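Local atomic coordinates of type III restriction-modification enzyme EcoP15I Res subunit (Escherichia coli, PDB entry 4ZCF), a protein that works with Mod subunits as a type III restriction enzyme, coupling a helicase-like ATP motor to an endonuclease that cuts DNA 25-27 base pairs downstream of a recognition site. Residues 370-381 / 554-562. Residues are numbered along the deposited sequence; the frame is centred on the assembly and turned at random.
Sequences LADNMMRKAVKE and LKYYVDFTE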
ATOM      1  N   LEU C 370      32.548 -14.267 -38.572  1.00 80.17           N
ATOM      2  CA  LEU C 370      32.274 -15.465 -37.759  1.00 80.09           C
ATOM      3  C   LEU C 370      30.833 -15.483 -37.214  1.00 83.64           C
ATOM      4  O   LEU C 370      30.156 -16.512 -37.289  1.00 82.80           O
ATOM      5  CB  LEU C 370      33.300 -15.547 -36.597  1.00 80.21           C
ATOM      6  CG  LEU C 370      33.054 -16.562 -35.465  1.00 84.54           C
ATOM      7  CD1 LEU C 370      33.535 -17.948 -35.848  1.00 84.28           C
ATOM      8  CD2 LEU C 370      33.742 -16.117 -34.186  1.00 86.61           C
ATOM      9  N   ALA C 371      30.384 -14.377 -36.660  1.00 80.38           N
ATOM     10  CA  ALA C 371      28.999 -14.256 -36.252  1.00 80.01           C
ATOM     11  C   ALA C 371      28.016 -14.314 -37.391  1.00 82.74           C
ATOM     12  O   ALA C 371      27.024 -14.995 -37.319  1.00 81.99           O
ATOM     13  CB  ALA C 371      28.814 -12.971 -35.490  1.00 80.82           C
ATOM     14  N   ASP C 372      28.326 -13.615 -38.462  1.00 79.35           N
ATOM     15  CA  ASP C 372      27.397 -13.412 -39.542  1.00 79.09           C
ATOM     16  C   ASP C 372      27.152 -14.766 -40.088  1.00 81.11           C
ATOM     17  O   ASP C 372      26.132 -15.044 -40.667  1.00 79.34           O
ATOM     18  CB  ASP C 372      28.027 -12.547 -40.611  1.00 81.50           C
ATOM     19  CG  ASP C 372      27.049 -11.632 -41.246  1.00 96.06           C
ATOM     20  OD1 ASP C 372      25.912 -11.588 -40.759  1.00 97.15           O
ATOM     21  OD2 ASP C 372      27.407 -10.975 -42.238  1.00103.64           O
ATOM     22  N   ASN C 373      28.179 -15.578 -39.958  1.00 78.60           N
ATOM     23  CA  ASN C 373      28.204 -16.949 -40.470  1.00 79.05           C
ATOM     24  C   ASN C 373      27.349 -17.851 -39.577  1.00 82.96           C
ATOM     25  O   ASN C 373      26.549 -18.638 -40.092  1.00 83.16           O
ATOM     26  CB  ASN C 373      29.645 -17.463 -40.542  1.00 83.10           C
ATOM     27  CG  ASN C 373      29.969 -18.263 -41.782  1.00121.39           C
ATOM     28  OD1 ASN C 373      29.558 -19.419 -41.934  1.00121.68           O
ATOM     29  ND2 ASN C 373      30.768 -17.683 -42.669  1.00114.09           N
ATOM     30  N   MET C 374      27.504 -17.719 -38.241  1.00 78.93           N
ATOM     31  CA  MET C 374      26.761 -18.477 -37.223  1.00 78.30           C
ATOM     32  C   MET C 374      25.251 -18.191 -37.300  1.00 79.84           C
ATOM     33  O   MET C 374      24.449 -19.123 -37.227  1.00 78.36           O
ATOM     34  CB  MET C 374      27.298 -18.145 -35.818  1.00 80.71           C
ATOM     35  CG  MET C 374      27.965 -19.312 -35.138  1.00 84.40           C
ATOM     36  SD  MET C 374      28.373 -19.018 -33.400  1.00 88.75           S
ATOM     37  CE  MET C 374      29.749 -17.850 -33.575  1.00 85.39           C
ATOM     38  N   MET C 375      24.886 -16.901 -37.465  1.00 76.03           N
ATOM     39  CA  MET C 375      23.515 -16.403 -37.569  1.00 76.07           C
ATOM     40  C   MET C 375      22.824 -16.875 -38.855  1.00 80.85           C
ATOM     41  O   MET C 375      21.664 -17.284 -38.800  1.00 80.20           O
ATOM     42  CB  MET C 375      23.501 -14.876 -37.447  1.00 78.45           C
ATOM     43  CG  MET C 375      22.117 -14.270 -37.530  1.00 82.46           C
ATOM     44  SD  MET C 375      22.091 -12.508 -37.146  1.00 86.65           S
ATOM     45  CE  MET C 375      22.824 -11.826 -38.661  1.00 83.58           C
ATOM     46  N   ARG C 376      23.539 -16.825 -39.999  1.00 78.43           N
ATOM     47  CA  ARG C 376      23.057 -17.279 -41.310  1.00 78.58           C
ATOM     48  C   ARG C 376      22.742 -18.783 -41.281  1.00 81.91           C
ATOM     49  O   ARG C 376      21.680 -19.190 -41.751  1.00 81.54           O
ATOM     50  CB  ARG C 376      24.111 -16.974 -42.385  1.00 80.50           C
ATOM     51  CG  ARG C 376      23.611 -17.070 -43.828  1.00 93.16           C
ATOM     52  CD  ARG C 376      24.610 -16.495 -44.819  1.00104.27           C
ATOM     53  NE  ARG C 376      25.881 -17.228 -44.834  1.00114.14           N
ATOM     54  CZ  ARG C 376      27.036 -16.749 -44.376  1.00126.93           C
ATOM     55  NH1 ARG C 376      27.100 -15.525 -43.862  1.00116.19           N
ATOM     56  NH2 ARG C 376      28.137 -17.488 -44.433  1.00108.54           N
ATOM     57  N   LYS C 377      23.665 -19.592 -40.711  1.00 77.91           N
ATOM     58  CA  LYS C 377      23.565 -21.046 -40.562  1.00 77.55           C
ATOM     59  C   LYS C 377      22.339 -21.476 -39.706  1.00 81.73           C
ATOM     60  O   LYS C 377      21.638 -22.412 -40.094  1.00 81.01           O
ATOM     61  CB  LYS C 377      24.886 -21.595 -39.991  1.00 79.81           C
ATOM     62  CG  LYS C 377      25.072 -23.106 -40.115  1.00 91.91           C
ATOM     63  CD  LYS C 377      26.520 -23.527 -39.825  1.00102.79           C
ATOM     64  CE  LYS C 377      26.830 -23.745 -38.358  1.00110.63           C
ATOM     65  NZ  LYS C 377      28.235 -24.190 -38.156  1.00117.81           N
ATOM     66  N   ALA C 378      22.075 -20.779 -38.569  1.00 78.55           N
ATOM     67  CA  ALA C 378      20.937 -21.054 -37.669  1.00 78.07           C
ATOM     68  C   ALA C 378      19.600 -20.716 -38.318  1.00 80.47           C
ATOM     69  O   ALA C 378      18.614 -21.406 -38.063  1.00 80.31           O
ATOM     70  CB  ALA C 378      21.088 -20.291 -36.359  1.00 78.82           C
ATOM     71  N   VAL C 379      19.564 -19.654 -39.152  1.00 75.54           N
ATOM     72  CA  VAL C 379      18.360 -19.241 -39.878  1.00 75.12           C
ATOM     73  C   VAL C 379      17.968 -20.355 -40.868  1.00 80.34           C
ATOM     74  O   VAL C 379      16.844 -20.857 -40.803  1.00 79.24           O
ATOM     75  CB  VAL C 379      18.521 -17.845 -40.549  1.00 78.36           C
ATOM     76  CG1 VAL C 379      17.445 -17.594 -41.604  1.00 78.10           C
ATOM     77  CG2 VAL C 379      18.525 -16.729 -39.509  1.00 77.85           C
ATOM     78  N   LYS C 380      18.927 -20.788 -41.722  1.00 79.06           N
ATOM     79  CA  LYS C 380      18.745 -21.854 -42.726  1.00 79.76           C
ATOM     80  C   LYS C 380      18.267 -23.170 -42.096  1.00 83.14           C
ATOM     81  O   LYS C 380      17.412 -23.854 -42.671  1.00 82.00           O
ATOM     82  CB  LYS C 380      20.042 -22.079 -43.507  1.00 80.58           C
ATOM     83  N   GLU C 381      18.802 -23.493 -40.899  1.00 79.74           N
ATOM     84  CA  GLU C 381      18.453 -24.698 -40.149  1.00 79.45           C
ATOM     85  C   GLU C 381      17.082 -24.597 -39.481  1.00 82.62           C
ATOM     86  O   GLU C 381      16.402 -25.622 -39.351  1.00 81.94           O
ATOM     87  CB  GLU C 381      19.557 -25.083 -39.147  1.00 80.77           C
ATOM     88  CG  GLU C 381      20.894 -25.477 -39.776  1.00 90.13           C
ATOM     89  CD  GLU C 381      20.854 -26.449 -40.940  1.00108.91           C
ATOM     90  OE1 GLU C 381      20.297 -27.560 -40.778  1.00103.13           O
ATOM     91  OE2 GLU C 381      21.375 -26.093 -42.022  1.00101.71           O
ATOM     92  N   LEU C 554      17.448 -30.468 -29.726  1.00 65.10           N
ATOM     93  CA  LEU C 554      17.832 -29.056 -29.600  1.00 64.33           C
ATOM     94  C   LEU C 554      19.159 -28.858 -30.320  1.00 67.88           C
ATOM     95  O   LEU C 554      20.145 -29.523 -29.992  1.00 67.74           O
ATOM     96  CB  LEU C 554      17.950 -28.585 -28.116  1.00 63.97           C
ATOM     97  CG  LEU C 554      18.696 -27.240 -27.894  1.00 67.41           C
ATOM     98  CD1 LEU C 554      17.765 -26.055 -27.987  1.00 67.34           C
ATOM     99  CD2 LEU C 554      19.471 -27.233 -26.604  1.00 67.93           C
ATOM    100  N   LYS C 555      19.180 -27.941 -31.289  1.00 64.27           N
ATOM    101  CA  LYS C 555      20.389 -27.619 -32.034  1.00 64.21           C
ATOM    102  C   LYS C 555      21.116 -26.520 -31.259  1.00 69.08           C
ATOM    103  O   LYS C 555      20.499 -25.534 -30.857  1.00 68.40           O
ATOM    104  CB  LYS C 555      20.065 -27.193 -33.477  1.00 66.15           C
ATOM    105  CG  LYS C 555      19.365 -28.258 -34.317  1.00 76.69           C
ATOM    106  CD  LYS C 555      19.162 -27.761 -35.741  1.00 90.54           C
ATOM    107  CE  LYS C 555      18.286 -28.660 -36.582  1.00 99.24           C
ATOM    108  NZ  LYS C 555      18.013 -28.056 -37.918  1.00103.80           N
ATOM    109  N   TYR C 556      22.405 -26.729 -30.988  1.00 66.99           N
ATOM    110  CA  TYR C 556      23.228 -25.806 -30.213  1.00 67.16           C
ATOM    111  C   TYR C 556      24.400 -25.307 -31.047  1.00 72.52           C
ATOM    112  O   TYR C 556      25.138 -26.111 -31.606  1.00 72.28           O
ATOM    113  CB  TYR C 556      23.705 -26.483 -28.912  1.00 68.08           C
ATOM    114  CG  TYR C 556      24.006 -25.499 -27.804  1.00 69.67           C
ATOM    115  CD1 TYR C 556      25.264 -24.919 -27.683  1.00 71.73           C
ATOM    116  CD2 TYR C 556      23.027 -25.131 -26.886  1.00 70.29           C
ATOM    117  CE1 TYR C 556      25.547 -24.006 -26.670  1.00 72.41           C
ATOM    118  CE2 TYR C 556      23.299 -24.225 -25.863  1.00 71.10           C
ATOM    119  CZ  TYR C 556      24.564 -23.665 -25.759  1.00 78.95           C
ATOM    120  OH  TYR C 556      24.848 -22.751 -24.773  1.00 81.42           O
ATOM    121  N   TYR C 557      24.562 -23.981 -31.134  1.00 70.84           N
ATOM    122  CA  TYR C 557      25.603 -23.324 -31.932  1.00 71.04           C
ATOM    123  C   TYR C 557      26.701 -22.730 -31.070  1.00 77.28           C
ATOM    124  O   TYR C 557      26.435 -21.853 -30.242  1.00 76.45           O
ATOM    125  CB  TYR C 557      24.994 -22.263 -32.868  1.00 71.49           C
ATOM    126  CG  TYR C 557      24.035 -22.857 -33.876  1.00 73.24           C
ATOM    127  CD1 TYR C 557      22.724 -23.179 -33.520  1.00 74.73           C
ATOM    128  CD2 TYR C 557      24.436 -23.111 -35.184  1.00 74.01           C
ATOM    129  CE1 TYR C 557      21.846 -23.749 -34.435  1.00 74.30           C
ATOM    130  CE2 TYR C 557      23.562 -23.679 -36.110  1.00 74.71           C
ATOM    131  CZ  TYR C 557      22.268 -23.994 -35.730  1.00 80.07           C
ATOM    132  OH  TYR C 557      21.410 -24.566 -36.630  1.00 79.54           O
ATOM    133  N   VAL C 558      27.942 -23.225 -31.272  1.00 76.07           N
ATOM    134  CA  VAL C 558      29.143 -22.781 -30.553  1.00 76.54           C
ATOM    135  C   VAL C 558      30.254 -22.209 -31.455  1.00 81.17           C
ATOM    136  O   VAL C 558      30.208 -22.329 -32.683  1.00 80.13           O
ATOM    137  CB  VAL C 558      29.680 -23.785 -29.491  1.00 80.52           C
ATOM    138  CG1 VAL C 558      28.762 -23.860 -28.279  1.00 80.29           C
ATOM    139  CG2 VAL C 558      29.915 -25.165 -30.083  1.00 80.48           C
ATOM    140  N   ASP C 559      31.237 -21.566 -30.809  1.00 78.80           N
ATOM    141  CA  ASP C 559      32.412 -20.921 -31.387  1.00 78.66           C
ATOM    142  C   ASP C 559      33.450 -21.938 -31.881  1.00 82.82           C
ATOM    143  O   ASP C 559      33.368 -23.134 -31.570  1.00 81.96           O
ATOM    144  CB  ASP C 559      33.066 -20.041 -30.297  1.00 80.14           C
ATOM    145  CG  ASP C 559      33.205 -18.570 -30.632  1.00 91.10           C
ATOM    146  OD1 ASP C 559      32.535 -18.106 -31.585  1.00 91.45           O
ATOM    147  OD2 ASP C 559      33.946 -17.868 -29.912  1.00 98.13           O
ATOM    148  N   PHE C 560      34.463 -21.429 -32.609  1.00 79.23           N
ATOM    149  CA  PHE C 560      35.622 -22.183 -33.072  1.00 79.14           C
ATOM    150  C   PHE C 560      36.401 -22.598 -31.812  1.00 84.51           C
ATOM    151  O   PHE C 560      37.015 -23.663 -31.794  1.00 85.25           O
ATOM    152  CB  PHE C 560      36.500 -21.306 -34.005  1.00 80.92           C
ATOM    153  CG  PHE C 560      37.020 -20.009 -33.409  1.00 82.46           C
ATOM    154  CD1 PHE C 560      36.267 -18.841 -33.475  1.00 85.42           C
ATOM    155  CD2 PHE C 560      38.259 -19.959 -32.779  1.00 84.51           C
ATOM    156  CE1 PHE C 560      36.728 -17.657 -32.891  1.00 86.24           C
ATOM    157  CE2 PHE C 560      38.720 -18.772 -32.198  1.00 87.49           C
ATOM    158  CZ  PHE C 560      37.951 -17.630 -32.257  1.00 85.59           C
ATOM    159  N   THR C 561      36.323 -21.756 -30.751  1.00 81.18           N
ATOM    160  CA  THR C 561      36.960 -21.913 -29.442  1.00 81.35           C
ATOM    161  C   THR C 561      36.526 -23.179 -28.700  1.00 86.51           C
ATOM    162  O   THR C 561      37.309 -23.720 -27.916  1.00 86.62           O
ATOM    163  CB  THR C 561      36.672 -20.691 -28.586  1.00 82.07           C
ATOM    164  N   GLU C 562      35.284 -23.643 -28.935  1.00 83.53           N
ATOM    165  CA  GLU C 562      34.741 -24.839 -28.292  1.00 83.61           C
ATOM    166  C   GLU C 562      34.599 -26.004 -29.299  1.00 88.39           C
ATOM    167  O   GLU C 562      33.571 -26.128 -29.973  1.00 88.34           O
ATOM    168  CB  GLU C 562      33.408 -24.516 -27.618  1.00 84.27           C
TER
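Lys555 NZ is held by Glu381 through two groups: a weak hydrogen bond to the backbone atom Glu381 O (3.3 Å) and a long salt bridge to Glu381 OE1 (3.7 Å). The Lys555 chain runs extended beyond CG to bring its ammonium group there, whereas the Glu381 side chain bends at chi2 (-47°) to return its carboxylate to the same nitrogen. The pair marks one end of a helix-on-sheet contact in the second RecA-like lobe of the helicase motor, where helix 370-381, part of helix 368-389, runs antiparallel, at 170°, to residues 554-558 of strand 553-558 in a seven-stranded parallel sheet. Strands 513-518 and 280-285 border that strand, and Tyr284 stacks on Tyr557.

Tyr557 buries more surface against the helix than any other residue of the contact. Ala378 CB sits over one ring face in a CH-pi contact, 4.1 Å from the Tyr557 ring centroid and shifted toward the rim. Lys377 CE approaches the ring edge in its plane, and the Tyr557 hydroxyl end lies against Glu381 CB and CG. Replacing Tyr557 by an alanine would probably open a gap beneath Ala378 and leave the aliphatic part of Lys377 and the stacked Tyr284 without their aromatic partner.

Farther along, Met374 brings SD near the Val558 carbonyl oxygen, while its CE abuts Asp559 OD1. Leu370 closes this end, crossing Phe560 at about a right angle. The strand has ended by this point, and Asp559 to Glu562 form a type I beta turn. Leu370 CD2 meets the Phe560 ring at its edge, 3.6 Å from CE1, and also lies 3.5 Å from Asp559 OD1.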